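Local coordinates for putative oxidoreductase (Salmonella enterica subsp. enterica serovar Typhimurium, PDB 3NX4), which binds NADP and probably reduces the activated double bond of acryloyl-CoA with NADPH, as a member of the medium-chain dehydrogenase/reductase superfamily, at residues M122-A127 against G317-V321; A131-V135 against L166-L170; A215-G220 against V237-A243. All coordinates share one frame; numbering follows the deposited sequence.

Contact 1: residues M122-A127 against G317-V321; sequences MIIGTA and GRTLV
R318 reaches from the strand 318-321 into the kinked part of the helix 122-127 and gives its guanidinium N-H groups to backbone carbonyls there. NE bonds to I123 O at 2.7 Å, with an N-H...O angle of 152°, and NH2 bonds to M122 O at 3.0 Å. Both oxygens lie at the guanidinium edge, each somewhat tilted from its plane, and NH2 approaches M122 O nearly along the C=O axis. Bends at chi2 (-81°) and chi3 (-58°) curl the chain so that CG and CD pass I123 O before the head group turns to it. Over one face of the guanidinium sits A127 CB, 3.7 Å from NH1, a methyl small enough to let the plane pack closely. G125 suits the kink, its positive phi being natural to glycine, and without a side chain it lets NH2 come within 3.6 Å of its CA. Arginine suits a bent helix, since one planar group serves the two carbonyls, of M122 and I123, that the kink deprives of their usual N-H partners. The helix here runs over the mixed sheet of the GroES-like domain typical of medium-chain reductases, its axis 7.4 Å from that of the strand. Two residues on from R318, on the same side of the strand, L320 supplies the apolar half: CD1 meets M122 CB at 3.6 Å, and CD2 meets I123 CG1 at 3.9 Å. Further out, S38 OG bonds to R318 NH2, a weak bond joins NH1 to L39 O, and W36 of strand 30-39 packs on both L320 and the selenomethionine M122.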
loop_
_atom_site.group_PDB
_atom_site.type_symbol
_atom_site.label_atom_id
_atom_site.label_comp_id
_atom_site.label_asym_id
_atom_site.label_seq_id
_atom_site.Cartn_x
_atom_site.Cartn_y
_atom_site.Cartn_z
HETATM N N MSE A 122 -28.034 3.851 -9.496
HETATM C CA MSE A 122 -27.580 5.215 -9.234
HETATM C C MSE A 122 -27.550 5.554 -7.737
HETATM O O MSE A 122 -26.764 6.397 -7.307
HETATM C CB MSE A 122 -28.422 6.227 -10.013
HETATM C CG MSE A 122 -28.127 6.203 -11.524
HETATM SE SE MSE A 122 -26.274 6.695 -11.836
HETATM C CE MSE A 122 -25.517 4.923 -12.203
ATOM N N ILE A 123 -28.389 4.900 -6.948
ATOM C CA ILE A 123 -28.214 4.978 -5.497
ATOM C C ILE A 123 -26.801 4.486 -5.167
ATOM O O ILE A 123 -26.114 5.054 -4.319
ATOM C CB ILE A 123 -29.283 4.179 -4.732
ATOM C CG1 ILE A 123 -30.666 4.827 -4.946
ATOM C CG2 ILE A 123 -28.932 4.110 -3.215
ATOM C CD1 ILE A 123 -31.806 4.093 -4.285
ATOM N N ILE A 124 -26.360 3.446 -5.870
ATOM C CA ILE A 124 -24.977 2.987 -5.746
ATOM C C ILE A 124 -24.024 4.033 -6.318
ATOM O O ILE A 124 -23.223 4.622 -5.582
ATOM C CB ILE A 124 -24.773 1.633 -6.442
ATOM C CG1 ILE A 124 -25.606 0.557 -5.740
ATOM C CG2 ILE A 124 -23.279 1.239 -6.458
ATOM C CD1 ILE A 124 -25.740 -0.722 -6.561
ATOM N N GLY A 125 -24.113 4.275 -7.626
ATOM C CA GLY A 125 -23.310 5.299 -8.274
ATOM C C GLY A 125 -21.808 5.073 -8.122
ATOM O O GLY A 125 -21.366 3.986 -7.772
ATOM N N THR A 126 -21.027 6.114 -8.376
ATOM C CA THR A 126 -19.585 6.033 -8.192
ATOM C C THR A 126 -19.206 5.713 -6.740
ATOM O O THR A 126 -18.281 4.958 -6.498
ATOM C CB THR A 126 -18.887 7.329 -8.649
ATOM O OG1 THR A 126 -18.859 7.367 -10.077
ATOM C CG2 THR A 126 -17.454 7.378 -8.153
ATOM N N ALA A 127 -19.925 6.286 -5.780
ATOM C CA ALA A 127 -19.603 6.088 -4.366
ATOM C C ALA A 127 -19.656 4.614 -3.997
ATOM O O ALA A 127 -18.719 4.074 -3.410
ATOM C CB ALA A 127 -20.571 6.898 -3.463
ATOM N N GLY A 317 -25.452 9.619 3.646
ATOM C CA GLY A 317 -25.901 8.659 2.657
ATOM C C GLY A 317 -25.647 9.101 1.227
ATOM O O GLY A 317 -24.668 9.787 0.939
ATOM N N ARG A 318 -26.541 8.707 0.326
ATOM C CA ARG A 318 -26.347 8.923 -1.104
ATOM C C ARG A 318 -27.407 9.863 -1.688
ATOM O O ARG A 318 -28.586 9.769 -1.348
ATOM C CB ARG A 318 -26.392 7.577 -1.819
ATOM C CG ARG A 318 -25.183 6.678 -1.506
ATOM C CD ARG A 318 -23.978 7.068 -2.349
ATOM N NE ARG A 318 -24.310 6.990 -3.777
ATOM C CZ ARG A 318 -24.088 7.963 -4.652
ATOM N NH1 ARG A 318 -23.496 9.082 -4.265
ATOM N NH2 ARG A 318 -24.445 7.809 -5.920
ATOM N N THR A 319 -26.982 10.773 -2.556
ATOM C CA THR A 319 -27.916 11.696 -3.191
ATOM C C THR A 319 -28.261 11.201 -4.587
ATOM O O THR A 319 -27.401 11.146 -5.467
ATOM C CB THR A 319 -27.342 13.124 -3.282
ATOM O OG1 THR A 319 -27.068 13.615 -1.967
ATOM C CG2 THR A 319 -28.339 14.063 -3.961
ATOM N N LEU A 320 -29.528 10.842 -4.768
ATOM C CA LEU A 320 -30.038 10.286 -6.011
ATOM C C LEU A 320 -30.790 11.366 -6.787
ATOM O O LEU A 320 -31.626 12.079 -6.226
ATOM C CB LEU A 320 -30.979 9.115 -5.708
ATOM C CG LEU A 320 -31.798 8.564 -6.885
ATOM C CD1 LEU A 320 -30.898 7.783 -7.861
ATOM C CD2 LEU A 320 -32.949 7.697 -6.387
ATOM N N VAL A 321 -30.492 11.490 -8.074
ATOM C CA VAL A 321 -31.111 12.526 -8.885
ATOM C C VAL A 321 -32.070 11.929 -9.910
ATOM O O VAL A 321 -31.670 11.180 -10.779
ATOM C CB VAL A 321 -30.057 13.415 -9.570
ATOM C CG1 VAL A 321 -30.734 14.517 -10.366
ATOM C CG2 VAL A 321 -29.112 14.010 -8.515
#

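Contact 2: residues A131-V135 against L166-L170; sequences AMLCV and LLHKL
V135 and L166 lead an entirely apolar meeting of two helices, with no hydrogen bond running between 131-135 and 166-170. Among the branched side chains, V135 offers its two methyls to different partners. With CG1 anti to the backbone N (chi1 169°), that methyl is directed to L170 CD1, 3.7 Å away, while CG2 faces L166 CD1 and L167 CD2, each at 4.1 Å. The side chains of V135 and L167 slide past each other in opposite directions, whereas V135 and L170 meet at a slant. Valine fits because its short, forked side chain can serve three leucines where the CA atoms of V135 and L167 are 7.4 Å apart.

A second kind of contact involves selenium. M132, a selenomethionine, starts out alongside the opposing helix, but bends at chi2 and chi3 bring its end closer, and SE rests 3.9 Å from L166 CD1. The two side chains lie at about a right angle, so that SE sits against both methyls of L166. A131, beside them, adds a small methyl, its CB 4.2 Å from L166 CD1; that modest bulk also suits the nearby V159 and A163 of helix 158-169.

The backbone bonds stay within each helix, as in V135 N to A131 O and L170 N to L166 O. Helices 118-140 and 158-169 pack beside the parallel sheet of the Rossmann-like nucleotide-binding domain, where I216 of strand 212-217 touches V135 and L167, while helix 272-285 reaches M132, L166 and L170. With neither charge nor directed bond across the interface, its cohesion probably comes from dispersion and the burial of hydrocarbon, and its specificity probably from the fit of the methyl groups.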
loop_
_atom_site.group_PDB
_atom_site.type_symbol
_atom_site.label_atom_id
_atom_site.label_comp_id
_atom_site.label_asym_id
_atom_site.label_seq_id
_atom_site.Cartn_x
_atom_site.Cartn_y
_atom_site.Cartn_z
ATOM N N ALA A 131 -16.860 1.809 -3.056
ATOM C CA ALA A 131 -16.858 1.042 -1.810
ATOM C C ALA A 131 -16.631 -0.429 -2.127
ATOM O O ALA A 131 -15.904 -1.133 -1.406
ATOM C CB ALA A 131 -18.165 1.207 -1.074
HETATM N N MSE A 132 -17.266 -0.892 -3.210
HETATM C CA MSE A 132 -17.133 -2.286 -3.605
HETATM C C MSE A 132 -15.680 -2.590 -4.005
HETATM O O MSE A 132 -15.121 -3.614 -3.610
HETATM C CB MSE A 132 -18.095 -2.632 -4.743
HETATM C CG MSE A 132 -18.169 -4.123 -5.033
HETATM SE SE MSE A 132 -19.046 -5.160 -3.599
HETATM C CE MSE A 132 -17.604 -6.217 -3.174
ATOM N N LEU A 133 -15.073 -1.713 -4.800
ATOM C CA LEU A 133 -13.659 -1.883 -5.131
ATOM C C LEU A 133 -12.778 -1.928 -3.871
ATOM O O LEU A 133 -11.781 -2.656 -3.850
ATOM C CB LEU A 133 -13.180 -0.789 -6.078
ATOM C CG LEU A 133 -13.838 -0.804 -7.461
ATOM C CD1 LEU A 133 -13.455 0.453 -8.225
ATOM C CD2 LEU A 133 -13.453 -2.065 -8.250
ATOM N N CYS A 134 -13.136 -1.154 -2.835
ATOM C CA CYS A 134 -12.344 -1.135 -1.598
ATOM C C CYS A 134 -12.490 -2.439 -0.845
ATOM O O CYS A 134 -11.521 -2.997 -0.355
ATOM C CB CYS A 134 -12.764 0.020 -0.686
ATOM S SG CYS A 134 -12.301 1.643 -1.302
ATOM N N VAL A 135 -13.716 -2.935 -0.758
ATOM C CA VAL A 135 -13.947 -4.232 -0.144
ATOM C C VAL A 135 -13.166 -5.331 -0.893
ATOM O O VAL A 135 -12.568 -6.217 -0.284
ATOM C CB VAL A 135 -15.450 -4.540 -0.114
ATOM C CG1 VAL A 135 -15.697 -5.988 0.273
ATOM C CG2 VAL A 135 -16.164 -3.563 0.855
ATOM N N LEU A 166 -21.918 -3.172 3.100
ATOM C CA LEU A 166 -21.262 -4.330 2.477
ATOM C C LEU A 166 -20.507 -5.180 3.504
ATOM O O LEU A 166 -20.711 -6.387 3.587
ATOM C CB LEU A 166 -20.288 -3.880 1.385
ATOM C CG LEU A 166 -20.939 -3.292 0.134
ATOM C CD1 LEU A 166 -19.868 -2.667 -0.741
ATOM C CD2 LEU A 166 -21.705 -4.380 -0.617
ATOM N N LEU A 167 -19.630 -4.542 4.273
ATOM C CA LEU A 167 -18.850 -5.257 5.282
ATOM C C LEU A 167 -19.774 -5.949 6.269
ATOM O O LEU A 167 -19.519 -7.072 6.680
ATOM C CB LEU A 167 -17.910 -4.308 6.041
ATOM C CG LEU A 167 -16.777 -3.706 5.188
ATOM C CD1 LEU A 167 -16.126 -2.530 5.921
ATOM C CD2 LEU A 167 -15.740 -4.769 4.784
ATOM N N HIS A 168 -20.848 -5.268 6.661
ATOM C CA HIS A 168 -21.802 -5.873 7.574
ATOM C C HIS A 168 -22.419 -7.140 6.969
ATOM O O HIS A 168 -22.501 -8.179 7.619
ATOM C CB HIS A 168 -22.909 -4.886 7.926
ATOM C CG HIS A 168 -23.951 -5.464 8.825
ATOM N ND1 HIS A 168 -23.678 -5.867 10.115
ATOM C CD2 HIS A 168 -25.264 -5.724 8.618
ATOM C CE1 HIS A 168 -24.780 -6.344 10.666
ATOM N NE2 HIS A 168 -25.755 -6.270 9.779
ATOM N N LYS A 169 -22.858 -7.046 5.721
ATOM C CA LYS A 169 -23.466 -8.195 5.042
ATOM C C LYS A 169 -22.480 -9.347 4.938
ATOM O O LYS A 169 -22.854 -10.509 5.098
ATOM C CB LYS A 169 -23.936 -7.809 3.633
ATOM C CG LYS A 169 -24.749 -8.896 2.942
ATOM C CD LYS A 169 -23.829 -9.838 2.150
ATOM C CE LYS A 169 -24.641 -10.819 1.279
ATOM N NZ LYS A 169 -23.737 -11.718 0.500
ATOM N N LEU A 170 -21.219 -9.013 4.662
ATOM C CA LEU A 170 -20.186 -10.014 4.456
ATOM C C LEU A 170 -19.699 -10.643 5.758
ATOM O O LEU A 170 -18.865 -11.539 5.734
ATOM C CB LEU A 170 -19.005 -9.428 3.672
ATOM C CG LEU A 170 -19.431 -9.126 2.230
ATOM C CD1 LEU A 170 -18.479 -8.152 1.548
ATOM C CD2 LEU A 170 -19.621 -10.429 1.393
#

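Contact 3: residues A215-G220 against V237-A243; sequences AIDTVG and VAACGLA. With NAP (NADP nicotinamide-adenine-dinucleotide phosphate), chain C.
In C240, chi1 of 70° places SG between the backbone N and the carbonyl carbon, 4.0 Å from T218 CG2 across the contact. The side chain of D217 leaves its strand with CG anti to the backbone N (chi1 178°), and this turns the carboxylate forward to the chain that follows: OD2 accepts from G220 N at 2.8 Å through its syn lone pair, an Asx motif. Water 1 accepts from G241 N and lies close to the same oxygen, apparently bridging the segments. The strands 215-217 and 237-239 are parallel neighbours, with A238 N bonded to A215 O and D217 N to A238 O; C240 N then meets D217 O at 2.9 Å, almost straight at 172°. Past the strand ends, A243 N bonds to T218 O on a lone pair in the carbonyl plane. The loops at the C-terminal ends of these strands form part of the NADP site, as expected of a Rossmann-like fold. L242 N grips O3D of the nicotinamide ribose at 3.0 Å, and V219 CG1 lies 3.4 Å from C2A of the adenine. G241, lacking a side chain, lets T218 O lie against its CA. Small A215 and A238 allow close approach to the covering helices. Around the pair, T153 holds D217 OD1 and T218 OG1, helix 221-229 packs on A215, D217 and V237, and helices 118-140 and 158-169 lie against I216 on the sheet's other face.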
loop_
_atom_site.group_PDB
_atom_site.type_symbol
_atom_site.label_atom_id
_atom_site.label_comp_id
_atom_site.label_asym_id
_atom_site.label_seq_id
_atom_site.Cartn_x
_atom_site.Cartn_y
_atom_site.Cartn_z
ATOM N N ALA A 215 -9.082 -1.525 6.663
ATOM C CA ALA A 215 -9.670 -0.202 6.737
ATOM C C ALA A 215 -10.067 0.280 5.358
ATOM O O ALA A 215 -9.424 -0.030 4.365
ATOM C CB ALA A 215 -8.716 0.801 7.409
ATOM N N ILE A 216 -11.144 1.047 5.313
ATOM C CA ILE A 216 -11.564 1.691 4.083
ATOM C C ILE A 216 -11.564 3.175 4.414
ATOM O O ILE A 216 -12.338 3.623 5.269
ATOM C CB ILE A 216 -12.967 1.200 3.653
ATOM C CG1 ILE A 216 -12.921 -0.308 3.353
ATOM C CG2 ILE A 216 -13.477 2.003 2.449
ATOM C CD1 ILE A 216 -14.217 -0.887 2.736
ATOM N N ASP A 217 -10.669 3.926 3.778
ATOM C CA ASP A 217 -10.505 5.338 4.100
ATOM C C ASP A 217 -10.974 6.266 2.995
ATOM O O ASP A 217 -10.575 6.119 1.835
ATOM C CB ASP A 217 -9.052 5.678 4.420
ATOM C CG ASP A 217 -8.865 7.167 4.704
ATOM O OD1 ASP A 217 -9.387 7.660 5.741
ATOM O OD2 ASP A 217 -8.224 7.849 3.877
ATOM N N THR A 218 -11.829 7.211 3.366
ATOM C CA THR A 218 -12.370 8.197 2.454
ATOM C C THR A 218 -11.946 9.618 2.829
ATOM O O THR A 218 -12.322 10.563 2.173
ATOM C CB THR A 218 -13.900 8.159 2.481
ATOM O OG1 THR A 218 -14.359 8.686 3.724
ATOM C CG2 THR A 218 -14.411 6.740 2.320
ATOM N N VAL A 219 -11.195 9.747 3.912
ATOM C CA VAL A 219 -10.819 11.045 4.449
ATOM C C VAL A 219 -9.411 11.531 4.139
ATOM O O VAL A 219 -9.199 12.701 3.898
ATOM C CB VAL A 219 -11.022 11.069 5.973
ATOM C CG1 VAL A 219 -10.663 12.417 6.538
ATOM C CG2 VAL A 219 -12.431 10.681 6.326
ATOM N N GLY A 220 -8.451 10.625 4.167
ATOM C CA GLY A 220 -7.077 10.992 3.922
ATOM C C GLY A 220 -6.517 11.808 5.068
ATOM O O GLY A 220 -7.033 11.795 6.166
ATOM N N VAL A 237 -5.076 -1.207 4.295
ATOM C CA VAL A 237 -5.948 -0.057 4.158
ATOM C C VAL A 237 -6.270 0.170 2.686
ATOM O O VAL A 237 -5.362 0.332 1.873
ATOM C CB VAL A 237 -5.275 1.229 4.668
ATOM C CG1 VAL A 237 -6.249 2.416 4.503
ATOM C CG2 VAL A 237 -4.842 1.074 6.113
ATOM N N ALA A 238 -7.559 0.182 2.343
ATOM C CA ALA A 238 -7.997 0.600 1.016
ATOM C C ALA A 238 -8.341 2.092 1.084
ATOM O O ALA A 238 -9.238 2.497 1.809
ATOM C CB ALA A 238 -9.215 -0.232 0.550
ATOM N N ALA A 239 -7.598 2.910 0.351
ATOM C CA ALA A 239 -7.763 4.356 0.418
ATOM C C ALA A 239 -8.344 4.875 -0.887
ATOM O O ALA A 239 -7.813 4.582 -1.968
ATOM C CB ALA A 239 -6.411 5.022 0.694
ATOM N N CYS A 240 -9.411 5.664 -0.799
ATOM C CA CYS A 240 -10.048 6.172 -2.008
ATOM C C CYS A 240 -10.385 7.661 -1.952
ATOM O O CYS A 240 -10.862 8.223 -2.940
ATOM C CB CYS A 240 -11.324 5.375 -2.303
ATOM S SG CYS A 240 -12.649 5.725 -1.085
ATOM N N GLY A 241 -10.134 8.310 -0.818
ATOM C CA GLY A 241 -10.642 9.660 -0.636
ATOM C C GLY A 241 -9.693 10.741 -0.143
ATOM O O GLY A 241 -8.503 10.502 0.123
ATOM N N LEU A 242 -10.240 11.950 -0.034
ATOM C CA LEU A 242 -9.491 13.109 0.436
ATOM C C LEU A 242 -10.413 14.117 1.116
ATOM O O LEU A 242 -10.111 15.308 1.158
ATOM C CB LEU A 242 -8.770 13.790 -0.729
ATOM C CG LEU A 242 -9.526 13.954 -2.056
ATOM C CD1 LEU A 242 -10.804 14.754 -1.900
ATOM C CD2 LEU A 242 -8.627 14.609 -3.086
ATOM N N ALA A 243 -11.535 13.641 1.646
ATOM C CA ALA A 243 -12.512 14.543 2.263
ATOM C C ALA A 243 -11.860 15.403 3.345
ATOM O O ALA A 243 -12.267 16.531 3.567
ATOM C CB ALA A 243 -13.674 13.756 2.835
HETATM P PA NAP C . -19.148 12.194 1.102
HETATM O O1A NAP C . -20.475 11.579 0.933
HETATM O O2A NAP C . -19.083 13.661 1.205
HETATM O O5B NAP C . -18.376 11.508 2.321
HETATM C C5B NAP C . -17.242 12.139 2.847
HETATM C C4B NAP C . -17.339 11.947 4.353
HETATM O O4B NAP C . -16.134 12.361 4.938
HETATM C C3B NAP C . -18.446 12.798 4.981
HETATM O O3B NAP C . -19.651 12.064 5.070
HETATM C C2B NAP C . -17.897 13.096 6.363
HETATM O O2B NAP C . -18.272 12.028 7.199
HETATM C C1B NAP C . -16.392 13.019 6.171
HETATM N N9A NAP C . -15.778 14.352 6.091
HETATM C C8A NAP C . -16.205 15.427 5.351
HETATM N N7A NAP C . -15.331 16.444 5.548
HETATM C C5A NAP C . -14.357 16.028 6.382
HETATM C C6A NAP C . -13.235 16.654 6.911
HETATM N N6A NAP C . -12.949 17.915 6.611
HETATM N N1A NAP C . -12.410 15.951 7.753
HETATM C C2A NAP C . -12.696 14.642 8.076
HETATM N N3A NAP C . -13.814 14.024 7.557
HETATM C C4A NAP C . -14.628 14.712 6.727
HETATM O O3 NAP C . -18.208 11.785 -0.149
HETATM P PN NAP C . -18.199 10.442 -1.022
HETATM O O1N NAP C . -18.943 10.645 -2.287
HETATM O O2N NAP C . -18.596 9.341 -0.115
HETATM O O5D NAP C . -16.619 10.371 -1.330
HETATM C C5D NAP C . -15.730 10.208 -0.251
HETATM C C4D NAP C . -14.316 10.537 -0.702
HETATM O O4D NAP C . -13.925 9.580 -1.657
HETATM C C3D NAP C . -14.244 11.888 -1.393
HETATM O O3D NAP C . -13.015 12.503 -1.073
HETATM C C2D NAP C . -14.274 11.550 -2.866
HETATM O O2D NAP C . -13.573 12.501 -3.629
HETATM C C1D NAP C . -13.549 10.220 -2.857
HETATM N N1N NAP C . -13.880 9.345 -3.989
HETATM C C2N NAP C . -12.871 8.987 -4.836
HETATM C C3N NAP C . -13.104 8.141 -5.917
HETATM C C7N NAP C . -11.920 7.392 -6.463
HETATM O O7N NAP C . -11.856 7.076 -7.830
HETATM N N7N NAP C . -10.950 7.047 -5.624
HETATM C C4N NAP C . -14.394 7.656 -6.127
HETATM C C5N NAP C . -15.422 8.025 -5.248
HETATM C C6N NAP C . -15.146 8.866 -4.171
HETATM P P2B NAP C . -18.622 12.283 8.763
HETATM O O1X NAP C . -19.310 11.042 9.263
HETATM O O2X NAP C . -17.345 12.508 9.536
HETATM O O3X NAP C . -19.526 13.483 8.849
HETATM O O HOH W 1 -8.067 8.164 1.380
#

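From the N terminus, helix 118-140 comes first and serves two contacts in turn: residues 122-127 enter contact 1 and residues 131-135 enter contact 2. Contact 2 closes a short loop at 166-170, on helix 158-169. Contact 3 follows in series, joining strand 212-217 to strand 235-239 across helix 221-229. Contact 1 closes last, at 317-321, so both other loops nest inside it. Contacts 2 and 3 touch, with C134 packed on I216, A238 and C240; contacts 1 and 3 do not. Helix 118-140 thereby connects the mixed sheet of the GroES-like part with the parallel nucleotide-binding sheet.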